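Local coordinates for DsbA family protein (Salmonella typhimurium, PDB 7JVE) that acts as a trimeric thioredoxin-like enzyme with both thiol oxidase and disulfide isomerase activities, at residues 152-155 with 156-160; 168-171 with 172-176; 198-201 with 202-206. All coordinates share one frame; numbering follows the deposited sequence.

Contact 1: residues 152-155 with 156-160; sequences DWHN and ALYAT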
loop_
_atom_site.group_PDB
_atom_site.type_symbol
_atom_site.label_atom_id
_atom_site.label_comp_id
_atom_site.label_asym_id
_atom_site.label_seq_id
_atom_site.Cartn_x
_atom_site.Cartn_y
_atom_site.Cartn_z
ATOM N N ASP A 152 12.575 -8.308 31.812
ATOM C CA ASP A 152 13.052 -9.600 31.297
ATOM C C ASP A 152 11.904 -10.455 30.795
ATOM O O ASP A 152 12.000 -11.085 29.736
ATOM C CB ASP A 152 13.829 -10.428 32.338
ATOM C CG ASP A 152 15.068 -9.742 32.830
ATOM O OD1 ASP A 152 15.372 -9.856 34.038
ATOM O OD2 ASP A 152 15.723 -9.055 32.016
ATOM N N TRP A 153 10.829 -10.537 31.575
ATOM C CA TRP A 153 9.678 -11.321 31.147
ATOM C C TRP A 153 9.105 -10.766 29.846
ATOM O O TRP A 153 8.814 -11.510 28.900
ATOM C CB TRP A 153 8.625 -11.329 32.258
ATOM C CG TRP A 153 7.251 -11.508 31.751
ATOM C CD1 TRP A 153 6.313 -10.531 31.558
ATOM C CD2 TRP A 153 6.645 -12.740 31.337
ATOM N NE1 TRP A 153 5.151 -11.085 31.065
ATOM C CE2 TRP A 153 5.323 -12.435 30.920
ATOM C CE3 TRP A 153 7.081 -14.074 31.293
ATOM C CZ2 TRP A 153 4.429 -13.419 30.460
ATOM C CZ3 TRP A 153 6.192 -15.053 30.833
ATOM C CH2 TRP A 153 4.880 -14.715 30.423
ATOM N N HIS A 154 8.933 -9.451 29.793
ATOM C CA HIS A 154 8.387 -8.786 28.621
ATOM C C HIS A 154 9.216 -9.095 27.378
ATOM O O HIS A 154 8.680 -9.523 26.348
ATOM C CB HIS A 154 8.325 -7.288 28.938
ATOM C CG HIS A 154 8.142 -6.390 27.756
ATOM N ND1 HIS A 154 6.922 -5.849 27.420
ATOM C CD2 HIS A 154 9.035 -5.878 26.876
ATOM C CE1 HIS A 154 7.062 -5.070 26.367
ATOM N NE2 HIS A 154 8.337 -5.067 26.017
ATOM N N ASN A 155 10.533 -8.903 27.456
ATOM C CA ASN A 155 11.384 -9.213 26.314
ATOM C C ASN A 155 11.346 -10.697 25.976
ATOM O O ASN A 155 11.394 -11.076 24.796
ATOM C CB ASN A 155 12.812 -8.777 26.592
ATOM C CG ASN A 155 12.950 -7.274 26.666
ATOM O OD1 ASN A 155 12.252 -6.559 25.961
ATOM N ND2 ASN A 155 13.845 -6.789 27.524
ATOM N N ALA A 156 11.274 -11.560 26.994
ATOM C CA ALA A 156 11.280 -12.988 26.720
ATOM C C ALA A 156 10.022 -13.405 25.969
ATOM O O ALA A 156 10.078 -14.285 25.105
ATOM C CB ALA A 156 11.416 -13.778 28.024
ATOM N N LEU A 157 8.892 -12.767 26.271
ATOM C CA LEU A 157 7.653 -13.110 25.598
ATOM C C LEU A 157 7.715 -12.745 24.118
ATOM O O LEU A 157 7.445 -13.588 23.255
ATOM C CB LEU A 157 6.487 -12.436 26.313
ATOM C CG LEU A 157 5.096 -12.931 25.915
ATOM C CD1 LEU A 157 5.035 -14.450 25.936
ATOM C CD2 LEU A 157 4.021 -12.315 26.820
ATOM N N TYR A 158 8.073 -11.495 23.806
ATOM C CA TYR A 158 8.521 -11.129 22.460
ATOM C C TYR A 158 9.507 -12.091 21.811
ATOM O O TYR A 158 9.348 -12.438 20.636
ATOM C CB TYR A 158 9.092 -9.704 22.502
ATOM C CG TYR A 158 8.092 -8.579 22.390
ATOM C CD1 TYR A 158 6.884 -8.766 21.727
ATOM C CD2 TYR A 158 8.295 -7.360 23.049
ATOM C CE1 TYR A 158 5.979 -7.727 21.585
ATOM C CE2 TYR A 158 7.363 -6.326 22.968
ATOM C CZ TYR A 158 6.212 -6.508 22.229
ATOM O OH TYR A 158 5.276 -5.473 22.124
ATOM N N ALA A 159 10.534 -12.532 22.544
ATOM C CA ALA A 159 11.538 -13.385 21.917
ATOM C C ALA A 159 10.966 -14.709 21.429
ATOM O O ALA A 159 11.659 -15.413 20.686
ATOM C CB ALA A 159 12.708 -13.658 22.867
ATOM N N THR A 160 9.746 -15.090 21.825
ATOM C CA THR A 160 9.154 -16.253 21.171
ATOM C C THR A 160 9.000 -16.042 19.670
ATOM O O THR A 160 8.881 -17.023 18.927
ATOM C CB THR A 160 7.784 -16.615 21.751
ATOM O OG1 THR A 160 6.863 -15.541 21.504
ATOM C CG2 THR A 160 7.869 -16.954 23.248
#

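Contact 2: residues 168-171 with 172-176; sequences TEHD and VYTLA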
loop_
_atom_site.group_PDB
_atom_site.type_symbol
_atom_site.label_atom_id
_atom_site.label_comp_id
_atom_site.label_asym_id
_atom_site.label_seq_id
_atom_site.Cartn_x
_atom_site.Cartn_y
_atom_site.Cartn_z
ATOM N N THR A 168 -0.143 -18.408 21.680
ATOM C CA THR A 168 -1.262 -19.053 22.359
ATOM C C THR A 168 -1.116 -18.951 23.876
ATOM O O THR A 168 -0.034 -18.707 24.406
ATOM C CB THR A 168 -1.371 -20.530 21.972
ATOM O OG1 THR A 168 -0.196 -21.209 22.426
ATOM C CG2 THR A 168 -1.561 -20.715 20.466
ATOM N N GLU A 169 -2.231 -19.179 24.581
ATOM C CA GLU A 169 -2.155 -19.219 26.039
ATOM C C GLU A 169 -1.171 -20.285 26.486
ATOM O O GLU A 169 -0.352 -20.044 27.383
ATOM C CB GLU A 169 -3.534 -19.444 26.668
ATOM C CG GLU A 169 -4.379 -18.197 26.492
ATOM C CD GLU A 169 -5.779 -18.258 27.102
ATOM O OE1 GLU A 169 -5.947 -18.684 28.250
ATOM O OE2 GLU A 169 -6.750 -17.930 26.389
ATOM N N HIS A 170 -1.193 -21.446 25.831
ATOM C CA HIS A 170 -0.212 -22.486 26.127
ATOM C C HIS A 170 1.215 -21.952 26.071
ATOM O O HIS A 170 2.037 -22.304 26.924
ATOM C CB HIS A 170 -0.359 -23.660 25.162
ATOM C CG HIS A 170 0.710 -24.694 25.328
ATOM N ND1 HIS A 170 0.707 -25.614 26.361
ATOM C CD2 HIS A 170 1.833 -24.937 24.613
ATOM C CE1 HIS A 170 1.779 -26.381 26.271
ATOM N NE2 HIS A 170 2.479 -25.990 25.220
ATOM N N ASP A 171 1.532 -21.121 25.059
ATOM C CA ASP A 171 2.872 -20.539 24.940
ATOM C C ASP A 171 3.193 -19.653 26.134
ATOM O O ASP A 171 4.304 -19.679 26.672
ATOM C CB ASP A 171 3.001 -19.700 23.661
ATOM C CG ASP A 171 2.987 -20.522 22.392
ATOM O OD1 ASP A 171 3.483 -21.672 22.397
ATOM O OD2 ASP A 171 2.477 -19.990 21.366
ATOM N N VAL A 172 2.243 -18.807 26.516
ATOM C CA VAL A 172 2.457 -17.898 27.634
ATOM C C VAL A 172 2.697 -18.685 28.916
ATOM O O VAL A 172 3.663 -18.434 29.646
ATOM C CB VAL A 172 1.264 -16.929 27.753
ATOM C CG1 VAL A 172 1.404 -16.013 28.973
ATOM C CG2 VAL A 172 1.153 -16.118 26.474
ATOM N N TYR A 173 1.832 -19.672 29.198
ATOM C CA TYR A 173 2.018 -20.492 30.388
ATOM C C TYR A 173 3.368 -21.184 30.370
ATOM O O TYR A 173 4.029 -21.308 31.412
ATOM C CB TYR A 173 0.931 -21.556 30.499
ATOM C CG TYR A 173 -0.432 -21.065 30.884
ATOM C CD1 TYR A 173 -0.615 -20.256 31.988
ATOM C CD2 TYR A 173 -1.545 -21.453 30.158
ATOM C CE1 TYR A 173 -1.866 -19.828 32.332
ATOM C CE2 TYR A 173 -2.786 -21.044 30.492
ATOM C CZ TYR A 173 -2.950 -20.237 31.586
ATOM O OH TYR A 173 -4.212 -19.823 31.915
ATOM N N THR A 174 3.779 -21.675 29.197
ATOM C CA THR A 174 5.018 -22.435 29.108
ATOM C C THR A 174 6.206 -21.560 29.468
ATOM O O THR A 174 7.085 -21.971 30.225
ATOM C CB THR A 174 5.187 -23.027 27.709
ATOM O OG1 THR A 174 4.184 -24.019 27.485
ATOM C CG2 THR A 174 6.557 -23.692 27.566
ATOM N N LEU A 175 6.248 -20.342 28.938
ATOM C CA LEU A 175 7.275 -19.412 29.385
ATOM C C LEU A 175 7.061 -19.032 30.848
ATOM O O LEU A 175 8.025 -18.975 31.625
ATOM C CB LEU A 175 7.295 -18.169 28.491
ATOM C CG LEU A 175 8.384 -17.121 28.777
ATOM C CD1 LEU A 175 9.810 -17.668 28.583
ATOM C CD2 LEU A 175 8.196 -15.845 27.944
ATOM N N ALA A 176 5.800 -18.812 31.255
ATOM C CA ALA A 176 5.549 -18.242 32.579
ATOM C C ALA A 176 5.980 -19.173 33.709
ATOM O O ALA A 176 6.301 -18.702 34.802
ATOM C CB ALA A 176 4.075 -17.876 32.739
HETATM O O HOH W 1 -6.068 -20.310 30.049
#

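Contact 3: residues 198-201 with 202-206; sequences HDAL and LTNQA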
loop_
_atom_site.group_PDB
_atom_site.type_symbol
_atom_site.label_atom_id
_atom_site.label_comp_id
_atom_site.label_asym_id
_atom_site.label_seq_id
_atom_site.Cartn_x
_atom_site.Cartn_y
_atom_site.Cartn_z
ATOM N N HIS A 198 -8.409 -9.610 33.110
ATOM C CA HIS A 198 -7.464 -8.970 34.009
ATOM C C HIS A 198 -7.688 -7.465 34.031
ATOM O O HIS A 198 -7.753 -6.820 32.976
ATOM C CB HIS A 198 -6.032 -9.259 33.592
ATOM C CG HIS A 198 -5.031 -8.739 34.565
ATOM N ND1 HIS A 198 -4.097 -7.786 34.229
ATOM C CD2 HIS A 198 -4.817 -9.042 35.872
ATOM C CE1 HIS A 198 -3.343 -7.528 35.284
ATOM N NE2 HIS A 198 -3.766 -8.268 36.297
ATOM N N ASP A 199 -7.750 -6.905 35.239
ATOM C CA ASP A 199 -8.168 -5.514 35.375
ATOM C C ASP A 199 -7.290 -4.564 34.557
ATOM O O ASP A 199 -7.778 -3.569 34.014
ATOM C CB ASP A 199 -8.166 -5.094 36.840
ATOM C CG ASP A 199 -8.732 -3.693 37.019
ATOM O OD1 ASP A 199 -9.979 -3.552 36.923
ATOM O OD2 ASP A 199 -7.936 -2.729 37.195
ATOM N N ALA A 200 -5.991 -4.842 34.468
ATOM C CA ALA A 200 -5.108 -3.952 33.722
ATOM C C ALA A 200 -5.473 -3.919 32.243
ATOM O O ALA A 200 -5.365 -2.873 31.591
ATOM C CB ALA A 200 -3.649 -4.378 33.907
ATOM N N LEU A 201 -5.911 -5.056 31.693
ATOM C CA LEU A 201 -6.327 -5.079 30.296
ATOM C C LEU A 201 -7.583 -4.245 30.077
ATOM O O LEU A 201 -7.681 -3.517 29.084
ATOM C CB LEU A 201 -6.557 -6.515 29.839
ATOM C CG LEU A 201 -6.396 -6.728 28.344
ATOM C CD1 LEU A 201 -4.896 -6.640 27.987
ATOM C CD2 LEU A 201 -7.012 -8.047 27.887
ATOM N N LEU A 202 -8.558 -4.335 30.989
ATOM C CA LEU A 202 -9.759 -3.512 30.872
ATOM C C LEU A 202 -9.411 -2.030 30.984
ATOM O O LEU A 202 -9.867 -1.204 30.178
ATOM C CB LEU A 202 -10.782 -3.894 31.955
ATOM C CG LEU A 202 -11.382 -5.294 31.973
ATOM C CD1 LEU A 202 -12.205 -5.520 33.253
ATOM C CD2 LEU A 202 -12.225 -5.548 30.698
ATOM N N THR A 203 -8.624 -1.678 32.005
ATOM C CA THR A 203 -8.218 -0.291 32.225
ATOM C C THR A 203 -7.394 0.237 31.063
ATOM O O THR A 203 -7.610 1.361 30.600
ATOM C CB THR A 203 -7.421 -0.198 33.538
ATOM O OG1 THR A 203 -8.251 -0.632 34.608
ATOM C CG2 THR A 203 -6.912 1.239 33.825
ATOM N N ASN A 204 -6.445 -0.562 30.572
ATOM C CA ASN A 204 -5.593 -0.101 29.478
ATOM C C ASN A 204 -6.388 0.095 28.190
ATOM O O ASN A 204 -6.126 1.033 27.436
ATOM C CB ASN A 204 -4.447 -1.084 29.260
ATOM C CG ASN A 204 -3.412 -1.016 30.352
ATOM O OD1 ASN A 204 -3.449 -0.125 31.199
ATOM N ND2 ASN A 204 -2.472 -1.951 30.341
ATOM N N GLN A 205 -7.350 -0.790 27.909
ATOM C CA GLN A 205 -8.151 -0.651 26.696
ATOM C C GLN A 205 -9.094 0.546 26.790
ATOM O O GLN A 205 -9.295 1.267 25.801
ATOM C CB GLN A 205 -8.945 -1.926 26.436
ATOM C CG GLN A 205 -9.889 -1.829 25.254
ATOM C CD GLN A 205 -9.147 -1.614 23.950
ATOM O OE1 GLN A 205 -7.973 -1.967 23.828
ATOM N NE2 GLN A 205 -9.827 -1.026 22.966
ATOM N N ALA A 206 -9.672 0.780 27.974
ATOM C CA ALA A 206 -10.460 1.991 28.180
ATOM C C ALA A 206 -9.605 3.237 27.982
ATOM O O ALA A 206 -10.039 4.197 27.337
ATOM C CB ALA A 206 -11.099 1.986 29.572
#

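Contact 1: residues 152-155 with 156-160
His154 and Tyr158, one turn apart on helix 147-159, form an offset edge-to-face aromatic pair on the buried side of the helix. The helix belongs to the helical insertion that DsbA-like proteins carry within their thioredoxin fold. The edge of the tyrosine is turned toward the face of the imidazole, with centroids 5.0 Å apart and planes at 81°. The two side chains run alongside each other, and Tyr158 CE2 comes 3.4 Å from His154 NE2. The imidazole takes this place because His154 CG is anti to the backbone N (chi1 164°), and Asn155 OD1 meets the ring edge in its plane. Phe90, Phe118 and Tyr92 surround the histidine with further rings. Tyr158 also touches Cys97, which forms a disulfide with Cys94, so the cluster lies beside the redox pair.

A second buried pair is apolar. Trp153 and Leu157 point the same way, and Leu157 CD2 packs 3.8 Å from Trp153 CZ2, the benzo-ring carbon next to the ring fusion on the NE1 side. Val137 and Ala134 of helix 128-145 line the neighbourhood of Trp153 and Leu157, respectively.

The remaining side is looser. Asp152 and Ala159 are exposed, and the aspartate carboxylate has a long, weak ion pair with Lys149. Here the backbone does most of the joining: Ala156 N donates to Asp152 O over 2.9 Å, and Ala159 N donates to Asn155 O over 2.8 Å.

Toward the C-terminal end of the segment, Thr160 turns back on Leu157. Its N reaches Leu157 O at 3.1 Å, and its hydroxyl OG1 donates to the same oxygen at 2.7 Å, lying nearly in line with the carbonyl bond.

Contact 2: residues 168-171 with 172-176
Thr174 grips His170 O twice near the start of helix 169-176, whose N-terminus is closed by a capping box. The hydroxyl OG1 donates to His170 O over 2.8 Å and Thr174 N donates to the same oxygen over 2.9 Å, the two donors arriving from opposite faces of the carbonyl plane. With OG1 anti to the carbonyl carbon of its own residue (chi1 -67°), the hydroxyl is folded back along the helix toward the preceding turn.

The capping box joins Thr168, the N-cap residue, with Asp171. Asp171 N donates to Thr168 OG1, and Thr168 N returns a bond to Asp171 OD2 that is straight at 170° but meets the carboxylate from above its plane. Asp171 N, a first-turn N-H with no acceptor one turn back in the helix, is thus satisfied by the Thr168 side chain. The other carboxylate oxygen, OD1, forms a salt bridge with Lys162, which ties the cap to the preceding loop.

Farther out, the hydroxyl of Thr174 lies over one face of the His170 ring, 3.4 Å above its plane and displaced toward the rim. On another side of the helix, a water at the edge of the Tyr173 ring lies 2.7 Å from Tyr173 OH and also approaches Glu169 OE1, though that second distance is too short to be trusted. Lys189 makes a cation-pi contact with Tyr173, while Leu133 of helix 128-145 touches both Glu169 and Tyr173.

Side-chain carbons also rest on backbone oxygens: Tyr173 CD2 lies 3.3 Å from Glu169 O, and the buried Val172, which touches Trp153 of helix 147-159, sets its CG2 3.5 Å from Thr168 O.

Contact 3: residues 198-201 with 202-206
Leu202 N donates to the carbonyl of the N-cap residue of helix 199-210, His198 O, over 3.3 Å. His198 is itself held to helix 128-145, where its NE2 hydrogen-bonds Glu139. The leucine side chain is exposed overall, yet it touches Trp128 of the same neighbouring helix.

Thr203 binds Asp199 O with two donors. Its backbone N lies 2.9 Å from that oxygen, whereas OG1, at 3.0 Å, comes from 41° above the carbonyl plane. A chi1 of -60° sets OG1 beside the threonine's own backbone N, so that hydroxyl and N-H converge on one acceptor. The Asp199 carboxylate extends obliquely across it, with OD2 3.3 Å from Thr203 OG1, on the exposed side of the helix.

At Asn204 the surroundings become buried. Its N bonds to Ala200 O over 2.7 Å, and the amide carbon CG also sits close, 3.0 Å from that oxygen. The amide end reaches outside the helix: ND2 donates to the backbone O of Glu120, at the end of strand 115-120.

Gln205 donates its N to Leu201 O, then turns its chain at chi2 (64°), carrying NE2 to Gln209 OE1 and Ser214 OG. Leu201 and Gln205 both pack on Pro122. Finally, Ala206 N continues the helical bonding with Leu202 O.

This is the first part of a helix, with Asp199 and Thr203 on its exposed side and the buried His198, Asn204 and Gln205 bonded into the fold, in the helical insertion of a DsbA-type thioredoxin fold.

How the contacts relate
The three contacts follow one another along the chain without overlap, on helices 147-159, 169-176 and 199-210. All three helices lie between strands 115-120 and 218-223, and so belong to the helical insertion of the DsbA-like thioredoxin fold. Contacts 1 and 2 are direct neighbours, their centres 11 Å apart. Leu175 CD2 of contact 2 reaches 3.6 Å from Leu157 N of contact 1, which joins successive helices. Contact 3 stands about 20 Å from each of them, centre to centre, and touches neither. Helix 128-145 packs against all three. Contact 1 borders the Cys94-Cys97 disulfide through Tyr158, and contact 3 bonds to the end of strand 115-120 through Asn204.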